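Local coordinates for DHC, diheme cytochrome c (PDB 2FWT), which carries two covalently bound heme c groups and probably serves in electron transfer, with the sphaeroides heme protein SHP as a likely partner, at residues Leu25-Trp30 and Ala63-Gly68; Ser29-Met34 and Gln54-Leu59. All coordinates share one frame; numbering follows the deposited sequence.

Contact 1 (Leu25-Trp30 and Ala63-Gly68). With HEC (heme c), chain C.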
loop_
_atom_site.group_PDB
_atom_site.type_symbol
_atom_site.label_atom_id
_atom_site.label_comp_id
_atom_site.label_asym_id
_atom_site.label_seq_id
_atom_site.Cartn_x
_atom_site.Cartn_y
_atom_site.Cartn_z
ATOM N N LEU A 25 6.119 -1.379 -2.880
ATOM C CA LEU A 25 6.897 -0.165 -2.670
ATOM C C LEU A 25 8.326 -0.499 -2.269
ATOM O O LEU A 25 8.592 -1.545 -1.659
ATOM C CB LEU A 25 6.271 0.718 -1.570
ATOM C CG LEU A 25 4.944 1.419 -1.931
ATOM C CD1 LEU A 25 4.393 2.107 -0.713
ATOM C CD2 LEU A 25 5.176 2.436 -3.033
ATOM N N PRO A 26 9.253 0.397 -2.596
ATOM C CA PRO A 26 10.609 0.215 -2.108
ATOM C C PRO A 26 10.753 0.497 -0.612
ATOM O O PRO A 26 9.936 1.208 -0.006
ATOM C CB PRO A 26 11.405 1.204 -2.926
ATOM C CG PRO A 26 10.424 2.287 -3.281
ATOM C CD PRO A 26 9.114 1.594 -3.461
ATOM N N ALA A 27 11.816 -0.034 -0.033
ATOM C CA ALA A 27 12.059 0.083 1.417
ATOM C C ALA A 27 11.995 1.517 1.910
ATOM O O ALA A 27 11.357 1.803 2.941
ATOM C CB ALA A 27 13.356 -0.564 1.792
ATOM N N ARG A 28 12.613 2.435 1.190
ATOM C CA ARG A 28 12.639 3.827 1.654
ATOM C C ARG A 28 11.254 4.464 1.761
ATOM O O ARG A 28 11.034 5.324 2.600
ATOM C CB ARG A 28 13.516 4.670 0.758
ATOM C CG ARG A 28 12.988 4.894 -0.639
ATOM C CD ARG A 28 14.134 5.437 -1.505
ATOM N NE ARG A 28 13.684 5.667 -2.863
ATOM C CZ ARG A 28 13.618 4.733 -3.822
ATOM N NH1 ARG A 28 14.000 3.490 -3.602
ATOM N NH2 ARG A 28 13.160 5.069 -5.016
ATOM N N SER A 29 10.331 4.015 0.908
ATOM C CA SER A 29 8.943 4.467 0.900
ATOM C C SER A 29 8.183 3.917 2.111
ATOM O O SER A 29 7.481 4.652 2.794
ATOM C CB SER A 29 8.245 4.072 -0.399
ATOM O OG SER A 29 8.802 4.754 -1.534
ATOM N N TRP A 30 8.327 2.627 2.399
ATOM C CA TRP A 30 7.730 2.084 3.617
ATOM C C TRP A 30 8.262 2.779 4.867
ATOM O O TRP A 30 7.493 3.113 5.770
ATOM C CB TRP A 30 7.943 0.595 3.704
ATOM C CG TRP A 30 7.196 -0.233 2.683
ATOM C CD1 TRP A 30 7.735 -1.112 1.816
ATOM C CD2 TRP A 30 5.784 -0.271 2.463
ATOM N NE1 TRP A 30 6.784 -1.674 1.075
ATOM C CE2 TRP A 30 5.562 -1.201 1.454
ATOM C CE3 TRP A 30 4.682 0.402 3.032
ATOM C CZ2 TRP A 30 4.283 -1.508 0.979
ATOM C CZ3 TRP A 30 3.398 0.087 2.575
ATOM C CH2 TRP A 30 3.209 -0.859 1.569
ATOM N N ALA A 63 10.213 -5.570 0.676
ATOM C CA ALA A 63 9.928 -4.436 -0.181
ATOM C C ALA A 63 10.260 -4.771 -1.643
ATOM O O ALA A 63 10.923 -5.790 -1.939
ATOM C CB ALA A 63 10.722 -3.256 0.294
ATOM N N ALA A 64 9.775 -3.935 -2.546
ATOM C CA ALA A 64 10.036 -4.066 -3.975
ATOM C C ALA A 64 11.518 -4.187 -4.346
ATOM O O ALA A 64 11.863 -4.890 -5.316
ATOM C CB ALA A 64 9.415 -2.903 -4.720
ATOM N N ASP A 65 12.376 -3.495 -3.596
ATOM C CA ASP A 65 13.822 -3.481 -3.833
ATOM C C ASP A 65 14.609 -4.334 -2.843
ATOM O O ASP A 65 15.823 -4.198 -2.753
ATOM C CB ASP A 65 14.355 -2.051 -3.833
ATOM C CG ASP A 65 14.109 -1.322 -2.522
ATOM O OD1 ASP A 65 13.291 -1.799 -1.691
ATOM O OD2 ASP A 65 14.738 -0.266 -2.320
ATOM N N SER A 66 13.927 -5.242 -2.155
ATOM C CA SER A 66 14.588 -6.132 -1.208
ATOM C C SER A 66 15.344 -7.242 -1.920
ATOM O O SER A 66 15.023 -7.601 -3.051
ATOM C CB SER A 66 13.572 -6.719 -0.226
ATOM O OG SER A 66 12.620 -7.518 -0.870
ATOM N N SER A 67 16.346 -7.769 -1.224
ATOM C CA SER A 67 17.210 -8.883 -1.683
ATOM C C SER A 67 16.394 -10.062 -2.131
ATOM O O SER A 67 15.351 -10.352 -1.532
ATOM C CB SER A 67 18.177 -9.338 -0.492
ATOM N N GLY A 68 16.867 -10.756 -3.171
ATOM C CA GLY A 68 16.286 -12.019 -3.619
ATOM C C GLY A 68 15.258 -11.856 -4.732
ATOM O O GLY A 68 14.642 -10.781 -4.861
HETATM FE FE HEC C . -3.040 3.815 4.831
HETATM C CHA HEC C . -3.252 5.329 1.815
HETATM C CHB HEC C . -0.236 2.124 3.792
HETATM C CHC HEC C . -2.890 2.200 7.809
HETATM C CHD HEC C . -5.725 5.593 5.945
HETATM N NA HEC C . -1.966 3.710 3.133
HETATM C C1A HEC C . -2.225 4.438 1.985
HETATM C C2A HEC C . -1.251 4.136 0.978
HETATM C C3A HEC C . -0.412 3.229 1.521
HETATM C C4A HEC C . -0.853 2.948 2.878
HETATM C CMA HEC C . 0.787 2.578 0.858
HETATM C CAA HEC C . -1.224 4.739 -0.431
HETATM C CBA HEC C . -2.198 4.052 -1.386
HETATM C CGA HEC C . -1.925 4.511 -2.805
HETATM O O1A HEC C . -1.006 3.952 -3.437
HETATM O O2A HEC C . -2.628 5.427 -3.307
HETATM N NB HEC C . -1.803 2.423 5.646
HETATM C C1B HEC C . -0.656 1.911 5.084
HETATM C C2B HEC C . 0.016 1.087 6.063
HETATM C C3B HEC C . -0.725 1.127 7.189
HETATM C C4B HEC C . -1.911 1.914 6.915
HETATM C CMB HEC C . 1.380 0.419 5.784
HETATM C CAB HEC C . -0.454 0.468 8.560
HETATM C CBB HEC C . 0.626 0.989 9.236
HETATM N NC HEC C . -4.122 3.883 6.536
HETATM C C1C HEC C . -3.897 3.113 7.658
HETATM C C2C HEC C . -4.924 3.387 8.630
HETATM C C3C HEC C . -5.712 4.342 8.132
HETATM C C4C HEC C . -5.220 4.655 6.801
HETATM C CMC HEC C . -5.016 2.708 10.005
HETATM C CAC HEC C . -6.933 5.012 8.822
HETATM C CBC HEC C . -6.777 5.573 10.062
HETATM N ND HEC C . -4.232 5.202 4.037
HETATM C C1D HEC C . -5.283 5.851 4.688
HETATM C C2D HEC C . -5.871 6.838 3.809
HETATM C C3D HEC C . -5.117 6.771 2.519
HETATM C C4D HEC C . -4.123 5.728 2.748
HETATM C CMD HEC C . -6.986 7.793 4.118
HETATM C CAD HEC C . -5.382 7.634 1.291
HETATM C CBD HEC C . -6.405 6.916 0.401
HETATM C CGD HEC C . -6.786 7.746 -0.801
HETATM O O1D HEC C . -6.041 8.708 -1.112
HETATM O O2D HEC C . -7.835 7.418 -1.441
HETATM O O HOH W 1 14.494 1.953 -0.910
#

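Contact 2 (Ser29-Met34 and Gln54-Leu59). With HEC (heme c), chain C.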
loop_
_atom_site.group_PDB
_atom_site.type_symbol
_atom_site.label_atom_id
_atom_site.label_comp_id
_atom_site.label_asym_id
_atom_site.label_seq_id
_atom_site.Cartn_x
_atom_site.Cartn_y
_atom_site.Cartn_z
ATOM N N SER A 29 10.331 4.015 0.908
ATOM C CA SER A 29 8.943 4.467 0.900
ATOM C C SER A 29 8.183 3.917 2.111
ATOM O O SER A 29 7.481 4.652 2.794
ATOM C CB SER A 29 8.245 4.072 -0.399
ATOM O OG SER A 29 8.802 4.754 -1.534
ATOM N N TRP A 30 8.327 2.627 2.399
ATOM C CA TRP A 30 7.730 2.084 3.617
ATOM C C TRP A 30 8.262 2.779 4.867
ATOM O O TRP A 30 7.493 3.113 5.770
ATOM C CB TRP A 30 7.943 0.595 3.704
ATOM C CG TRP A 30 7.196 -0.233 2.683
ATOM C CD1 TRP A 30 7.735 -1.112 1.816
ATOM C CD2 TRP A 30 5.784 -0.271 2.463
ATOM N NE1 TRP A 30 6.784 -1.674 1.075
ATOM C CE2 TRP A 30 5.562 -1.201 1.454
ATOM C CE3 TRP A 30 4.682 0.402 3.032
ATOM C CZ2 TRP A 30 4.283 -1.508 0.979
ATOM C CZ3 TRP A 30 3.398 0.087 2.575
ATOM C CH2 TRP A 30 3.209 -0.859 1.569
ATOM N N THR A 31 9.559 3.024 4.929
ATOM C CA THR A 31 10.140 3.705 6.099
ATOM C C THR A 31 9.552 5.124 6.238
ATOM O O THR A 31 9.208 5.584 7.337
ATOM C CB THR A 31 11.677 3.720 6.005
ATOM O OG1 THR A 31 12.159 2.389 6.195
ATOM C CG2 THR A 31 12.289 4.650 7.022
ATOM N N ALA A 32 9.428 5.813 5.119
ATOM C CA ALA A 32 8.871 7.150 5.137
ATOM C C ALA A 32 7.437 7.158 5.639
ATOM O O ALA A 32 7.039 8.031 6.436
ATOM C CB ALA A 32 8.955 7.750 3.758
ATOM N N LEU A 33 6.635 6.239 5.123
ATOM C CA LEU A 33 5.251 6.131 5.541
ATOM C C LEU A 33 5.156 5.770 7.035
ATOM O O LEU A 33 4.386 6.382 7.804
ATOM C CB LEU A 33 4.505 5.087 4.713
ATOM C CG LEU A 33 3.945 5.453 3.348
ATOM C CD1 LEU A 33 3.432 4.207 2.649
ATOM C CD2 LEU A 33 2.814 6.483 3.471
ATOM N N MET A 34 5.948 4.798 7.462
ATOM C CA MET A 34 5.859 4.349 8.860
ATOM C C MET A 34 6.363 5.417 9.871
ATOM O O MET A 34 6.048 5.375 11.076
ATOM C CB MET A 34 6.590 3.023 9.033
ATOM C CG MET A 34 5.981 1.885 8.222
ATOM S SD MET A 34 4.256 1.517 8.613
ATOM C CE MET A 34 4.378 0.908 10.292
ATOM N N GLN A 54 7.949 -3.248 14.265
ATOM C CA GLN A 54 7.707 -4.598 13.750
ATOM C C GLN A 54 7.101 -4.610 12.345
ATOM O O GLN A 54 7.497 -5.441 11.510
ATOM C CB GLN A 54 6.797 -5.439 14.665
ATOM C CG GLN A 54 7.481 -5.970 15.929
ATOM C CD GLN A 54 8.334 -7.270 15.815
ATOM O OE1 GLN A 54 8.804 -7.744 16.854
ATOM N NE2 GLN A 54 8.524 -7.847 14.607
ATOM N N ILE A 55 6.123 -3.737 12.109
ATOM C CA ILE A 55 5.465 -3.679 10.801
ATOM C C ILE A 55 6.494 -3.164 9.803
ATOM O O ILE A 55 6.661 -3.722 8.718
ATOM C CB ILE A 55 4.221 -2.802 10.850
ATOM C CG1 ILE A 55 3.157 -3.499 11.720
ATOM C CG2 ILE A 55 3.706 -2.409 9.481
ATOM C CD1 ILE A 55 2.043 -2.569 12.112
ATOM N N GLU A 56 7.192 -2.111 10.191
ATOM C CA GLU A 56 8.192 -1.534 9.307
ATOM C C GLU A 56 9.258 -2.551 8.916
ATOM O O GLU A 56 9.680 -2.650 7.768
ATOM C CB GLU A 56 8.819 -0.293 9.931
ATOM C CG GLU A 56 9.764 0.398 8.974
ATOM C CD GLU A 56 10.409 1.651 9.524
ATOM O OE1 GLU A 56 9.918 2.179 10.547
ATOM O OE2 GLU A 56 11.413 2.090 8.918
ATOM N N SER A 57 9.728 -3.315 9.875
ATOM C CA SER A 57 10.744 -4.321 9.577
ATOM C C SER A 57 10.246 -5.334 8.526
ATOM O O SER A 57 10.979 -5.687 7.599
ATOM C CB SER A 57 11.207 -5.021 10.867
ATOM O OG SER A 57 12.007 -6.169 10.532
ATOM N N TYR A 58 8.993 -5.775 8.650
ATOM C CA TYR A 58 8.410 -6.705 7.704
ATOM C C TYR A 58 8.310 -6.064 6.317
ATOM O O TYR A 58 8.690 -6.685 5.313
ATOM C CB TYR A 58 7.023 -7.191 8.194
ATOM C CG TYR A 58 6.208 -7.844 7.104
ATOM C CD1 TYR A 58 6.408 -9.164 6.769
ATOM C CD2 TYR A 58 5.236 -7.131 6.395
ATOM C CE1 TYR A 58 5.708 -9.750 5.731
ATOM C CE2 TYR A 58 4.507 -7.732 5.367
ATOM C CZ TYR A 58 4.744 -9.036 5.057
ATOM O OH TYR A 58 4.046 -9.650 4.053
ATOM N N LEU A 59 7.811 -4.831 6.262
ATOM C CA LEU A 59 7.605 -4.152 4.987
ATOM C C LEU A 59 8.934 -3.943 4.282
ATOM O O LEU A 59 9.092 -4.254 3.098
ATOM C CB LEU A 59 6.840 -2.858 5.182
ATOM C CG LEU A 59 5.390 -2.983 5.652
ATOM C CD1 LEU A 59 4.857 -1.617 6.109
ATOM C CD2 LEU A 59 4.522 -3.558 4.576
HETATM FE FE HEC C . -3.040 3.815 4.831
HETATM C CHA HEC C . -3.252 5.329 1.815
HETATM C CHB HEC C . -0.236 2.124 3.792
HETATM C CHC HEC C . -2.890 2.200 7.809
HETATM C CHD HEC C . -5.725 5.593 5.945
HETATM N NA HEC C . -1.966 3.710 3.133
HETATM C C1A HEC C . -2.225 4.438 1.985
HETATM C C2A HEC C . -1.251 4.136 0.978
HETATM C C3A HEC C . -0.412 3.229 1.521
HETATM C C4A HEC C . -0.853 2.948 2.878
HETATM C CMA HEC C . 0.787 2.578 0.858
HETATM C CAA HEC C . -1.224 4.739 -0.431
HETATM C CBA HEC C . -2.198 4.052 -1.386
HETATM C CGA HEC C . -1.925 4.511 -2.805
HETATM O O1A HEC C . -1.006 3.952 -3.437
HETATM O O2A HEC C . -2.628 5.427 -3.307
HETATM N NB HEC C . -1.803 2.423 5.646
HETATM C C1B HEC C . -0.656 1.911 5.084
HETATM C C2B HEC C . 0.016 1.087 6.063
HETATM C C3B HEC C . -0.725 1.127 7.189
HETATM C C4B HEC C . -1.911 1.914 6.915
HETATM C CMB HEC C . 1.380 0.419 5.784
HETATM C CAB HEC C . -0.454 0.468 8.560
HETATM C CBB HEC C . 0.626 0.989 9.236
HETATM N NC HEC C . -4.122 3.883 6.536
HETATM C C1C HEC C . -3.897 3.113 7.658
HETATM C C2C HEC C . -4.924 3.387 8.630
HETATM C C3C HEC C . -5.712 4.342 8.132
HETATM C C4C HEC C . -5.220 4.655 6.801
HETATM C CMC HEC C . -5.016 2.708 10.005
HETATM C CAC HEC C . -6.933 5.012 8.822
HETATM C CBC HEC C . -6.777 5.573 10.062
HETATM N ND HEC C . -4.232 5.202 4.037
HETATM C C1D HEC C . -5.283 5.851 4.688
HETATM C C2D HEC C . -5.871 6.838 3.809
HETATM C C3D HEC C . -5.117 6.771 2.519
HETATM C C4D HEC C . -4.123 5.728 2.748
HETATM C CMD HEC C . -6.986 7.793 4.118
HETATM C CAD HEC C . -5.382 7.634 1.291
HETATM C CBD HEC C . -6.405 6.916 0.401
HETATM C CGD HEC C . -6.786 7.746 -0.801
HETATM O O1D HEC C . -6.041 8.708 -1.112
HETATM O O2D HEC C . -7.835 7.418 -1.441
HETATM O O HOH W 2 9.809 4.812 10.108
#

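Contact 1 (Leu25-Trp30 and Ala63-Gly68)
The carboxylate of Asp65 meets the backbone at Pro26-Ala27, where helix 27-34 begins; Pro26 occupies the N-cap position, and the carboxylate comes from a type I beta turn running from Ala63 to Ser66. Asp65 OD1 accepts the Ala27 N-H at 2.8 Å and 163°, from the syn side, with the donor tilted somewhat out of the carboxylate plane. Asp65 CG lies between its own backbone N and carbonyl carbon (chi1 60°), which directs the carboxylate at the helix start. The next helical N-H is satisfied through water: water 1 accepts from Arg28 N and from Arg28 NH1, and donates to Asp65 OD2 across 2.6 Å. Both carboxylate oxygens thus serve the first turn of the helix, and the negative charge probably suits the partial positive charge of that end. Arg28 NH1 is 4.0 Å from Asp65 OD2, too far for a salt bridge, though the opposite charges probably attract; Pro26 CG packs against one face of the guanidinium. Just before the helix, Ala64 N gives a nearly straight bond to Leu25 O (2.8 Å), arriving well above the carbonyl plane rather than on a lone pair. Further in, the methyl of Ala63 packs beside Leu25 O and Ala27 N, touching Ala27 CB at 4.1 Å and lying at the edge of the Trp30 ring, 4.0 Å from CD1. The indole N-H is satisfied by Ala22 O, while Leu25 CB lies over one ring face, offset toward the rim, and Leu25 CD1 reaches the heme methyl CMA at 4.0 Å. The turn itself is closed by Ala63 O, which accepts from Ser66 N and, in its carbonyl plane and on a lone pair, from Ser66 OG at 2.6 Å.

Contact 2 (Ser29-Met34 and Gln54-Leu59)
Leu59 lies over one face of the Trp30 indole and crosses it at about a right angle. Its CB sits 3.8 Å from the centroid of the five-membered ring of Trp30, 18° off the normal, a CH-pi contact, while CD2 stands above the centre of the whole indole. Leu59 CD1 also approaches Met34 SD, at 4.1 Å. The Met34 chain is bent at chi2 and chi3, which turns its CE onto the CG2 methyl of Ile55; at 3.5 Å this pair is tighter than usual carbon contact. The same sulfur lies 3.7 Å from heme CBB, and Trp30 CZ3 is 3.8 Å from heme CMB, so the apolar layer continues onto the porphyrin rim. Were Trp30 replaced by an alanine, Leu59 would probably lose the ring face it packs on, and a gap would be likely beside heme CMB. Outward, the Glu56 chain runs alongside Met34 in the opposite sense, its CG anti to the backbone N (chi1 -175°) and the rest extended. This reach brings OE2 to Thr31 OG1, which donates a 2.8 Å bond on the anti side, tilted from the carboxylate plane. Glu56 OE1 accepts from water 2 at 2.7 Å, which also donates to Thr31 O, and forms a salt bridge with Arg52. With axes 9.4 Å apart and N-to-C directions at 164°, the segments form an antiparallel helix pair, one of its helices lining, through Trp30, Leu33 and Met34, the pocket of the heme c held covalently by Cys13 and Cys16 in this dihaem cytochrome c.

Helix 27-34 supplies one side of both contacts, and Trp30 joins them: contact 1 places Leu25 over one face of its indole, contact 2 places Leu59 over the opposite face. Leu25 CD1 and Leu33 CD1 also touch, at 4.1 Å. Contact 2 is the buried one, burying 357 Å² against 241 Å², mostly through apolar side chains, with a single direct hydrogen bond at its edge. Contact 1 is only partly buried, and two hydrogen bonds involving backbone N-H groups hold the loop after helix 49-61 to the helix start. Each has a bridging water at its polar side, and both reach the same heme through carbon contacts.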